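Local coordinates for protein lectin (Cicer arietinum, PDB 3V6N) that agglutinates red blood cells and binds calcium and sodium ions within a four-bladed beta-propeller of the hemopexin fold, at residues A[17-28]-A[40-51]. Residues are numbered along the deposited sequence; the frame is centred on the assembly and turned at random.
Sequences EAYLFINDKYVL and VLYGPSFVRDGY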
loop_
_atom_site.group_PDB
_atom_site.type_symbol
_atom_site.label_atom_id
_atom_site.label_comp_id
_atom_site.label_asym_id
_atom_site.label_seq_id
_atom_site.Cartn_x
_atom_site.Cartn_y
_atom_site.Cartn_z
ATOM N N GLU A 17 -0.898 2.900 -29.467
ATOM C CA GLU A 17 -0.535 1.909 -28.454
ATOM C C GLU A 17 -1.264 2.185 -27.144
ATOM O O GLU A 17 -1.463 3.349 -26.772
ATOM C CB GLU A 17 0.984 1.887 -28.223
ATOM C CG GLU A 17 1.760 1.485 -29.480
ATOM C CD GLU A 17 3.256 1.318 -29.262
ATOM O OE1 GLU A 17 3.710 1.139 -28.102
ATOM O OE2 GLU A 17 3.985 1.347 -30.274
ATOM N N ALA A 18 -1.674 1.120 -26.458
ATOM C CA ALA A 18 -2.291 1.261 -25.127
ATOM C C ALA A 18 -1.892 0.098 -24.234
ATOM O O ALA A 18 -1.709 -1.023 -24.716
ATOM C CB ALA A 18 -3.821 1.370 -25.222
ATOM N N TYR A 19 -1.745 0.391 -22.945
ATOM C CA TYR A 19 -1.458 -0.589 -21.899
ATOM C C TYR A 19 -2.772 -1.012 -21.241
ATOM O O TYR A 19 -3.582 -0.173 -20.839
ATOM C CB TYR A 19 -0.512 0.022 -20.839
ATOM C CG TYR A 19 0.854 0.400 -21.383
ATOM C CD1 TYR A 19 1.922 -0.493 -21.319
ATOM C CD2 TYR A 19 1.064 1.633 -22.000
ATOM C CE1 TYR A 19 3.181 -0.162 -21.840
ATOM C CE2 TYR A 19 2.315 1.986 -22.509
ATOM C CZ TYR A 19 3.365 1.076 -22.449
ATOM O OH TYR A 19 4.593 1.423 -22.966
ATOM N N LEU A 20 -2.957 -2.322 -21.139
ATOM C CA LEU A 20 -4.138 -2.932 -20.595
ATOM C C LEU A 20 -3.716 -3.818 -19.441
ATOM O O LEU A 20 -2.813 -4.628 -19.592
ATOM C CB LEU A 20 -4.824 -3.775 -21.679
ATOM C CG LEU A 20 -5.243 -3.012 -22.928
ATOM C CD1 LEU A 20 -5.573 -3.984 -24.048
ATOM C CD2 LEU A 20 -6.436 -2.157 -22.582
ATOM N N PHE A 21 -4.376 -3.654 -18.300
ATOM C CA PHE A 21 -4.025 -4.363 -17.075
ATOM C C PHE A 21 -5.113 -5.353 -16.731
ATOM O O PHE A 21 -6.298 -5.028 -16.759
ATOM C CB PHE A 21 -3.761 -3.364 -15.942
ATOM C CG PHE A 21 -2.637 -2.422 -16.258
ATOM C CD1 PHE A 21 -1.328 -2.767 -15.946
ATOM C CD2 PHE A 21 -2.875 -1.248 -16.962
ATOM C CE1 PHE A 21 -0.271 -1.940 -16.292
ATOM C CE2 PHE A 21 -1.829 -0.410 -17.303
ATOM C CZ PHE A 21 -0.523 -0.754 -16.961
ATOM N N ILE A 22 -4.697 -6.575 -16.454
ATOM C CA ILE A 22 -5.609 -7.664 -16.164
ATOM C C ILE A 22 -5.013 -8.390 -14.971
ATOM O O ILE A 22 -3.859 -8.822 -15.025
ATOM C CB ILE A 22 -5.715 -8.638 -17.358
ATOM C CG1 ILE A 22 -6.148 -7.888 -18.628
ATOM C CG2 ILE A 22 -6.665 -9.785 -17.022
ATOM C CD1 ILE A 22 -5.468 -8.400 -19.880
ATOM N N ASN A 23 -5.802 -8.511 -13.902
ATOM C CA ASN A 23 -5.342 -9.049 -12.624
ATOM C C ASN A 23 -4.028 -8.363 -12.204
ATOM O O ASN A 23 -3.978 -7.137 -12.088
ATOM C CB ASN A 23 -5.202 -10.586 -12.695
ATOM C CG ASN A 23 -6.508 -11.287 -13.071
ATOM O OD1 ASN A 23 -7.597 -10.808 -12.768
ATOM N ND2 ASN A 23 -6.398 -12.431 -13.716
ATOM N N ASP A 24 -2.966 -9.145 -12.019
ATOM C CA ASP A 24 -1.658 -8.611 -11.680
ATOM C C ASP A 24 -0.713 -8.582 -12.900
ATOM O O ASP A 24 0.509 -8.510 -12.759
ATOM C CB ASP A 24 -1.048 -9.383 -10.498
ATOM C CG ASP A 24 -0.900 -10.884 -10.772
ATOM O OD1 ASP A 24 -1.514 -11.416 -11.718
ATOM O OD2 ASP A 24 -0.154 -11.537 -10.027
ATOM N N LYS A 25 -1.304 -8.624 -14.085
ATOM C CA LYS A 25 -0.561 -8.669 -15.329
ATOM C C LYS A 25 -0.924 -7.492 -16.238
ATOM O O LYS A 25 -1.869 -6.721 -15.957
ATOM C CB LYS A 25 -0.828 -9.993 -16.068
ATOM C CG LYS A 25 -0.265 -11.237 -15.368
ATOM C CD LYS A 25 -0.380 -12.449 -16.290
ATOM C CE LYS A 25 0.253 -13.711 -15.705
ATOM N NZ LYS A 25 0.645 -14.642 -16.807
ATOM N N TYR A 26 -0.175 -7.368 -17.330
ATOM C CA TYR A 26 -0.503 -6.415 -18.372
ATOM C C TYR A 26 -0.098 -6.871 -19.773
ATOM O O TYR A 26 0.741 -7.776 -19.939
ATOM C CB TYR A 26 0.121 -5.051 -18.075
ATOM C CG TYR A 26 1.600 -4.941 -18.363
ATOM C CD1 TYR A 26 2.549 -5.528 -17.517
ATOM C CD2 TYR A 26 2.056 -4.222 -19.456
ATOM C CE1 TYR A 26 3.906 -5.412 -17.766
ATOM C CE2 TYR A 26 3.420 -4.100 -19.719
ATOM C CZ TYR A 26 4.334 -4.701 -18.873
ATOM O OH TYR A 26 5.682 -4.570 -19.115
ATOM N N VAL A 27 -0.701 -6.197 -20.749
ATOM C CA VAL A 27 -0.366 -6.289 -22.162
ATOM C C VAL A 27 -0.172 -4.880 -22.745
ATOM O O VAL A 27 -0.884 -3.922 -22.386
ATOM C CB VAL A 27 -1.493 -7.043 -22.922
ATOM C CG1 VAL A 27 -1.438 -6.816 -24.419
ATOM C CG2 VAL A 27 -1.421 -8.537 -22.620
ATOM N N LEU A 28 0.799 -4.760 -23.643
ATOM C CA LEU A 28 0.943 -3.577 -24.462
ATOM C C LEU A 28 0.367 -3.906 -25.819
ATOM O O LEU A 28 0.838 -4.837 -26.488
ATOM C CB LEU A 28 2.419 -3.189 -24.615
ATOM C CG LEU A 28 2.748 -2.090 -25.656
ATOM C CD1 LEU A 28 1.920 -0.826 -25.434
ATOM C CD2 LEU A 28 4.246 -1.775 -25.641
ATOM N N VAL A 40 -0.448 -7.655 -30.228
ATOM C CA VAL A 40 0.123 -7.607 -28.889
ATOM C C VAL A 40 1.610 -7.374 -29.047
ATOM O O VAL A 40 2.312 -8.213 -29.611
ATOM C CB VAL A 40 -0.134 -8.925 -28.129
ATOM C CG1 VAL A 40 0.643 -8.953 -26.808
ATOM C CG2 VAL A 40 -1.632 -9.109 -27.898
ATOM N N LEU A 41 2.085 -6.227 -28.574
ATOM C CA LEU A 41 3.490 -5.867 -28.735
ATOM C C LEU A 41 4.358 -6.331 -27.572
ATOM O O LEU A 41 5.584 -6.386 -27.686
ATOM C CB LEU A 41 3.636 -4.359 -28.901
ATOM C CG LEU A 41 2.982 -3.697 -30.106
ATOM C CD1 LEU A 41 3.153 -2.196 -29.947
ATOM C CD2 LEU A 41 3.602 -4.187 -31.416
ATOM N N TYR A 42 3.730 -6.629 -26.444
ATOM C CA TYR A 42 4.474 -7.056 -25.255
ATOM C C TYR A 42 3.513 -7.674 -24.254
ATOM O O TYR A 42 2.418 -7.154 -24.029
ATOM C CB TYR A 42 5.210 -5.873 -24.611
ATOM C CG TYR A 42 6.225 -6.281 -23.576
ATOM C CD1 TYR A 42 7.512 -6.680 -23.953
ATOM C CD2 TYR A 42 5.913 -6.264 -22.217
ATOM C CE1 TYR A 42 8.455 -7.057 -23.003
ATOM C CE2 TYR A 42 6.849 -6.643 -21.262
ATOM C CZ TYR A 42 8.119 -7.040 -21.667
ATOM O OH TYR A 42 9.063 -7.400 -20.727
ATOM N N GLY A 43 3.934 -8.781 -23.660
ATOM C CA GLY A 43 3.102 -9.484 -22.687
ATOM C C GLY A 43 2.310 -10.611 -23.318
ATOM O O GLY A 43 2.523 -10.947 -24.472
ATOM N N PRO A 44 1.388 -11.209 -22.558
ATOM C CA PRO A 44 1.091 -10.792 -21.189
ATOM C C PRO A 44 2.251 -11.028 -20.216
ATOM O O PRO A 44 2.954 -12.043 -20.281
ATOM C CB PRO A 44 -0.171 -11.596 -20.817
ATOM C CG PRO A 44 -0.209 -12.735 -21.782
ATOM C CD PRO A 44 0.535 -12.315 -23.022
ATOM N N SER A 45 2.450 -10.053 -19.335
ATOM C CA SER A 45 3.572 -10.048 -18.422
ATOM C C SER A 45 3.094 -9.652 -17.024
ATOM O O SER A 45 2.184 -8.842 -16.889
ATOM C CB SER A 45 4.610 -9.043 -18.934
ATOM O OG SER A 45 5.600 -8.762 -17.956
ATOM N N PHE A 46 3.712 -10.190 -15.982
ATOM C CA PHE A 46 3.443 -9.657 -14.644
ATOM C C PHE A 46 3.867 -8.195 -14.568
ATOM O O PHE A 46 4.910 -7.830 -15.118
ATOM C CB PHE A 46 4.181 -10.454 -13.572
ATOM C CG PHE A 46 3.589 -11.801 -13.317
ATOM C CD1 PHE A 46 2.377 -11.922 -12.644
ATOM C CD2 PHE A 46 4.237 -12.951 -13.759
ATOM C CE1 PHE A 46 1.820 -13.167 -12.400
ATOM C CE2 PHE A 46 3.687 -14.206 -13.525
ATOM C CZ PHE A 46 2.474 -14.317 -12.841
ATOM N N VAL A 47 3.064 -7.363 -13.908
ATOM C CA VAL A 47 3.452 -5.966 -13.678
ATOM C C VAL A 47 4.855 -5.888 -13.051
ATOM O O VAL A 47 5.689 -5.107 -13.494
ATOM C CB VAL A 47 2.436 -5.196 -12.795
ATOM C CG1 VAL A 47 3.010 -3.840 -12.396
ATOM C CG2 VAL A 47 1.084 -5.026 -13.510
ATOM N N ARG A 48 5.097 -6.712 -12.033
ATOM C CA ARG A 48 6.366 -6.741 -11.303
ATOM C C ARG A 48 7.580 -7.091 -12.168
ATOM O O ARG A 48 8.704 -6.706 -11.836
ATOM C CB ARG A 48 6.281 -7.700 -10.105
ATOM C CG ARG A 48 6.489 -9.176 -10.430
ATOM C CD ARG A 48 6.290 -10.064 -9.199
ATOM N NE ARG A 48 4.879 -10.041 -8.807
ATOM C CZ ARG A 48 4.000 -11.018 -9.030
ATOM N NH1 ARG A 48 4.383 -12.149 -9.614
ATOM N NH2 ARG A 48 2.728 -10.863 -8.644
ATOM N N ASP A 49 7.366 -7.821 -13.260
ATOM C CA ASP A 49 8.478 -8.189 -14.142
ATOM C C ASP A 49 8.682 -7.156 -15.229
ATOM O O ASP A 49 9.818 -6.879 -15.601
ATOM C CB ASP A 49 8.260 -9.561 -14.772
ATOM C CG ASP A 49 8.194 -10.668 -13.739
ATOM O OD1 ASP A 49 8.919 -10.583 -12.734
ATOM O OD2 ASP A 49 7.405 -11.615 -13.917
ATOM N N GLY A 50 7.585 -6.581 -15.729
ATOM C CA GLY A 50 7.663 -5.631 -16.825
ATOM C C GLY A 50 8.087 -4.247 -16.367
ATOM O O GLY A 50 8.804 -3.554 -17.075
ATOM N N TYR A 51 7.629 -3.851 -15.182
ATOM C CA TYR A 51 7.981 -2.567 -14.581
ATOM C C TYR A 51 8.827 -2.773 -13.330
ATOM O O TYR A 51 8.292 -2.944 -12.226
ATOM C CB TYR A 51 6.718 -1.806 -14.193
ATOM C CG TYR A 51 5.921 -1.305 -15.352
ATOM C CD1 TYR A 51 6.150 -0.040 -15.868
ATOM C CD2 TYR A 51 4.928 -2.100 -15.938
ATOM C CE1 TYR A 51 5.418 0.431 -16.937
ATOM C CE2 TYR A 51 4.192 -1.644 -17.015
ATOM C CZ TYR A 51 4.439 -0.376 -17.507
ATOM O OH TYR A 51 3.708 0.103 -18.570
HETATM O O HOH W 1 2.785 -8.179 -10.917
#
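Tyr26 and Ser45 form an antiparallel hydrogen-bonded pair, with Tyr26 N to Ser45 O at 2.8 Å and the return bond from Ser45 N to Tyr26 O. Farther along, Leu28 N donates to Tyr42 O and Leu28 O accepts from Leu41 N; Leu41 and Tyr42 both face Leu28, a classic beta bulge. At the other end, Val47 N donates almost straight (174°) to Asp24 O, 3.0 Å away, joining the start of helix 47-50 to the type II' turn of hairpin 17-28.

Among the side chains, the Tyr26 ring is covered on one face by Tyr51, whose CE2 lies 3.6 Å from Tyr26 CZ with the planes 50° apart. Tyr26 chi1, 77°, sets CG between the backbone N and the carbonyl carbon and turns the ring edge toward Phe46 O and Gly50 CA. Tyr26 OH meets Gly50 CA at 3.2 Å, a close fit at a residue without a side chain. The Phe46 ring has a charged side chain on each face: Lys25 lays CE over one in a CH-pi contact, its NZ 4.7 Å from the ring centroid of Phe46 as a cation-pi partner, while Arg48 NH1 lies over the rim of the opposite face. Arg48 NH2 reaches Asp24 OD2 at 3.3 Å, a salt bridge whose hydrogen bond is weak.

Charged groups thus frame Phe46 at the partly exposed turn end, whereas buried aromatics join the outer strand and helix of this propeller blade to its central hairpin.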